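Local coordinates for protein glycinin A3B4 subunit (Glycine max, PDB 2D5F) that probably serves as an 11S seed storage globulin of soybean, built from two cupin domains per subunit and assembled into hexamers, at residues B[35-38]-B[39-42]; B[359-362]-B[363-367]. One frame throughout, in Å; residues are numbered along the deposited sequence.

Contact 1 (B[35-38]-B[39-42]); sequences SQHP and ELQC
The carbonyl oxygen of His37 receives the backbone NH of Gln41 at 3.0 Å (N to O), with an N-H...O angle of 152° and a C=O...N angle of 165°. His37 is the N-cap: its own backbone is not yet helical, and its carbonyl opens the run of i to i+4 bonds. One residue on, the same spacing recurs, Cys42 N donating to Pro38 O at 3.0 Å. Proline suits the first helical turn, where its lack of an NH costs no bond.

Glu39 and Gln41 fold back over the preceding residues, while Leu40 runs alongside His37. Glu39 has CG anti to its carbonyl carbon and a bend at chi2 (91°), which swings the carboxylate back beside the chain. Its OE1 comes to rest 3.5 Å from His37 CB and 3.6 Å from Pro38 CG, a van der Waals contact alongside the pyrrolidine ring. OE2 is taken by the backbone NH of Asn15, and a carboxylate so close to the helix N-terminus would probably also be favoured by the helix dipole. Leu40 and His37 point the same way; Leu40 CD1 meets the imidazole at its edge, 4.2 Å from ND1, which makes a weak hydrogen bond to Asn34 O. Gln41 reaches across the preceding turn, with CG packed against His37 O (3.3 Å) and Ser35 O (3.5 Å), and its amide carbon CD lying near Gln36 O.

Helix 38-43 lies in the connection between strands 28-32 and 46-52, antiparallel neighbours in the first cupin sheet. Cys42 ties it by a disulfide to Cys9 of the N-terminal segment, and Leu40 packs on Thr46 of strand 46-52 and on Leu421 and Val423 of strand 421-424, which belongs to a sheet of the second cupin domain.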
loop_
_atom_site.group_PDB
_atom_site.type_symbol
_atom_site.label_atom_id
_atom_site.label_comp_id
_atom_site.label_asym_id
_atom_site.label_seq_id
_atom_site.Cartn_x
_atom_site.Cartn_y
_atom_site.Cartn_z
ATOM N N SER B 35 -4.210 -4.599 35.576
ATOM C CA SER B 35 -4.763 -3.995 34.365
ATOM C C SER B 35 -6.080 -3.247 34.604
ATOM O O SER B 35 -6.586 -2.576 33.708
ATOM C CB SER B 35 -4.968 -5.065 33.285
ATOM O OG SER B 35 -5.910 -6.032 33.710
ATOM N N GLN B 36 -6.621 -3.342 35.814
ATOM C CA GLN B 36 -7.883 -2.683 36.112
ATOM C C GLN B 36 -7.798 -1.267 36.673
ATOM O O GLN B 36 -8.819 -0.660 36.980
ATOM C CB GLN B 36 -8.732 -3.585 37.010
ATOM C CG GLN B 36 -9.275 -4.791 36.246
ATOM C CD GLN B 36 -9.878 -5.851 37.142
ATOM O OE1 GLN B 36 -10.474 -6.817 36.663
ATOM N NE2 GLN B 36 -9.721 -5.684 38.451
ATOM N N HIS B 37 -6.588 -0.737 36.812
ATOM C CA HIS B 37 -6.434 0.641 37.266
ATOM C C HIS B 37 -7.118 1.476 36.188
ATOM O O HIS B 37 -6.907 1.242 34.994
ATOM C CB HIS B 37 -4.956 1.046 37.328
ATOM C CG HIS B 37 -4.255 0.591 38.568
ATOM N ND1 HIS B 37 -3.300 -0.402 38.564
ATOM C CD2 HIS B 37 -4.390 0.979 39.857
ATOM C CE1 HIS B 37 -2.879 -0.608 39.799
ATOM N NE2 HIS B 37 -3.525 0.217 40.603
ATOM N N PRO B 38 -7.945 2.451 36.586
ATOM C CA PRO B 38 -8.612 3.263 35.563
ATOM C C PRO B 38 -7.690 3.907 34.525
ATOM O O PRO B 38 -8.070 4.045 33.362
ATOM C CB PRO B 38 -9.419 4.289 36.385
ATOM C CG PRO B 38 -8.834 4.209 37.780
ATOM C CD PRO B 38 -8.462 2.765 37.928
ATOM N N GLU B 39 -6.483 4.286 34.933
ATOM C CA GLU B 39 -5.540 4.913 34.005
ATOM C C GLU B 39 -5.153 3.935 32.894
ATOM O O GLU B 39 -5.123 4.294 31.707
ATOM C CB GLU B 39 -4.278 5.379 34.749
ATOM C CG GLU B 39 -4.557 6.351 35.891
ATOM C CD GLU B 39 -4.774 5.667 37.240
ATOM O OE1 GLU B 39 -5.324 4.546 37.287
ATOM O OE2 GLU B 39 -4.400 6.267 38.267
ATOM N N LEU B 40 -4.868 2.696 33.288
ATOM C CA LEU B 40 -4.482 1.660 32.341
ATOM C C LEU B 40 -5.653 1.214 31.465
ATOM O O LEU B 40 -5.456 0.837 30.306
ATOM C CB LEU B 40 -3.873 0.465 33.086
ATOM C CG LEU B 40 -2.543 0.771 33.797
ATOM C CD1 LEU B 40 -2.064 -0.460 34.580
ATOM C CD2 LEU B 40 -1.490 1.192 32.769
ATOM N N GLN B 41 -6.867 1.263 32.008
ATOM C CA GLN B 41 -8.034 0.883 31.226
ATOM C C GLN B 41 -8.252 1.930 30.141
ATOM O O GLN B 41 -8.658 1.604 29.030
ATOM C CB GLN B 41 -9.280 0.785 32.105
ATOM C CG GLN B 41 -9.205 -0.324 33.127
ATOM C CD GLN B 41 -10.543 -0.619 33.745
ATOM O OE1 GLN B 41 -11.159 0.253 34.360
ATOM N NE2 GLN B 41 -11.010 -1.851 33.584
ATOM N N CYS B 42 -7.972 3.187 30.468
ATOM C CA CYS B 42 -8.125 4.263 29.500
ATOM C C CYS B 42 -7.099 4.077 28.374
ATOM O O CYS B 42 -7.410 4.255 27.196
ATOM C CB CYS B 42 -7.945 5.628 30.190
ATOM S SG CYS B 42 -7.477 6.975 29.056
#

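Contact 2 (B[359-362]-B[363-367]); sequences LPAL and RQFGL
The oxygen of Ala361 sits 3.0 Å above the plane of the Phe365 ring, offset toward its rim, with CD2 at 3.1 Å from that oxygen. Phe365 CG stands anti to its carbonyl carbon (chi1 -49°), which carries the ring back to Ala361, and chi2 (-39°) turns one face to the oxygen; CE2 also reaches Ala361 CB at 3.7 Å. The same oxygen also accepts the NH of Gln364. Arg363 N to Pro360 O (3.1 Å) has the same i to i+3 spacing, continuing the type I turn Leu359-Leu362, and Leu362 O takes two weak bonds, from Phe365 N and Gly366 N.

Leu362 makes the second side-chain contact, with Leu367. It lies along Leu367 O from CB (3.4 Å) to CD2 (3.5 Å), CG anti to the carbonyl carbon (chi1 -68°) setting the branch there; this buried oxygen has no polar partner in the model. Gly366, with positive phi, turns the chain out of the helix so that Leu367 can fold back onto Leu362. Replacing Phe365 by an alanine would probably open a gap beside Ala361 and leave its methyl and carbonyl without the ring that covers them.

This short, weakly bonded helix lies in the connection between strands 349-354 and 368-374. Phe365 and Leu362 pack on Val124 of strand 121-125, Leu362 and Leu367 on Met68 of strand 67-73, while Pro360 touches Leu357 of a second subunit.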
loop_
_atom_site.group_PDB
_atom_site.type_symbol
_atom_site.label_atom_id
_atom_site.label_comp_id
_atom_site.label_asym_id
_atom_site.label_seq_id
_atom_site.Cartn_x
_atom_site.Cartn_y
_atom_site.Cartn_z
ATOM N N LEU B 359 11.903 0.484 12.988
ATOM C CA LEU B 359 11.622 -0.933 13.158
ATOM C C LEU B 359 10.298 -1.170 12.427
ATOM O O LEU B 359 9.222 -1.033 13.008
ATOM C CB LEU B 359 11.499 -1.243 14.654
ATOM C CG LEU B 359 11.759 -2.668 15.127
ATOM C CD1 LEU B 359 13.107 -3.158 14.599
ATOM C CD2 LEU B 359 11.732 -2.690 16.655
ATOM N N PRO B 360 10.366 -1.526 11.128
ATOM C CA PRO B 360 9.187 -1.774 10.291
ATOM C C PRO B 360 8.116 -2.715 10.824
ATOM O O PRO B 360 6.945 -2.577 10.475
ATOM C CB PRO B 360 9.793 -2.251 8.967
ATOM C CG PRO B 360 11.077 -2.849 9.372
ATOM C CD PRO B 360 11.595 -1.863 10.389
ATOM N N ALA B 361 8.507 -3.668 11.663
ATOM C CA ALA B 361 7.542 -4.607 12.230
ATOM C C ALA B 361 6.485 -3.873 13.068
ATOM O O ALA B 361 5.355 -4.342 13.217
ATOM C CB ALA B 361 8.265 -5.640 13.090
ATOM N N LEU B 362 6.855 -2.718 13.606
ATOM C CA LEU B 362 5.945 -1.941 14.434
ATOM C C LEU B 362 4.708 -1.466 13.681
ATOM O O LEU B 362 3.669 -1.205 14.285
ATOM C CB LEU B 362 6.691 -0.749 15.044
ATOM C CG LEU B 362 7.754 -1.162 16.069
ATOM C CD1 LEU B 362 8.564 0.036 16.511
ATOM C CD2 LEU B 362 7.070 -1.827 17.256
ATOM N N ARG B 363 4.812 -1.365 12.361
ATOM C CA ARG B 363 3.682 -0.920 11.561
ATOM C C ARG B 363 2.456 -1.806 11.783
ATOM O O ARG B 363 1.338 -1.311 11.895
ATOM C CB ARG B 363 4.058 -0.905 10.083
ATOM C CG ARG B 363 3.065 -0.156 9.223
ATOM C CD ARG B 363 3.723 0.331 7.945
ATOM N NE ARG B 363 3.078 1.543 7.454
ATOM C CZ ARG B 363 1.831 1.593 6.998
ATOM N NH1 ARG B 363 1.089 0.494 6.959
ATOM N NH2 ARG B 363 1.320 2.748 6.588
ATOM N N GLN B 364 2.662 -3.113 11.870
ATOM C CA GLN B 364 1.534 -4.012 12.094
ATOM C C GLN B 364 1.130 -4.146 13.562
ATOM O O GLN B 364 0.036 -4.621 13.855
ATOM C CB GLN B 364 1.843 -5.405 11.538
ATOM C CG GLN B 364 1.946 -5.460 10.022
ATOM C CD GLN B 364 0.752 -4.819 9.325
ATOM O OE1 GLN B 364 0.606 -3.595 9.312
ATOM N NE2 GLN B 364 -0.112 -5.648 8.749
ATOM N N PHE B 365 1.993 -3.716 14.481
ATOM C CA PHE B 365 1.690 -3.846 15.905
ATOM C C PHE B 365 1.133 -2.599 16.588
ATOM O O PHE B 365 0.751 -2.651 17.759
ATOM C CB PHE B 365 2.930 -4.329 16.653
ATOM C CG PHE B 365 3.590 -5.516 16.015
ATOM C CD1 PHE B 365 2.824 -6.542 15.460
ATOM C CD2 PHE B 365 4.974 -5.612 15.965
ATOM C CE1 PHE B 365 3.432 -7.646 14.865
ATOM C CE2 PHE B 365 5.595 -6.714 15.372
ATOM C CZ PHE B 365 4.820 -7.735 14.819
ATOM N N GLY B 366 1.091 -1.486 15.864
ATOM C CA GLY B 366 0.559 -0.251 16.427
ATOM C C GLY B 366 1.256 0.279 17.672
ATOM O O GLY B 366 0.605 0.792 18.591
ATOM N N LEU B 367 2.579 0.176 17.710
ATOM C CA LEU B 367 3.330 0.660 18.860
ATOM C C LEU B 367 4.598 1.403 18.486
ATOM O O LEU B 367 5.223 1.116 17.476
ATOM C CB LEU B 367 3.707 -0.503 19.775
ATOM C CG LEU B 367 2.618 -1.139 20.631
ATOM C CD1 LEU B 367 3.137 -2.442 21.200
ATOM C CD2 LEU B 367 2.213 -0.181 21.751
#

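Overall arrangement
Contacts 1 and 2 do not touch: their centres are 23 Å apart and their nearest atoms about 12 Å. They occupy matching places in the two cupin halves, since each includes a short helix in the connection between two neighbouring strands of its sheet, strands 28-32 and 46-52 for 35-42, strands 349-354 and 368-374 for 359-367. The packing is reciprocal as well: contact 1 leans on strand 421-424 of the second half, contact 2 on strand 121-125 of the first, consistent with a pseudo-twofold relation between the halves. Of the carbonate-binding residues, Arg50 belongs to strand 46-52, which follows contact 1; neither contact contains a residue of that pocket.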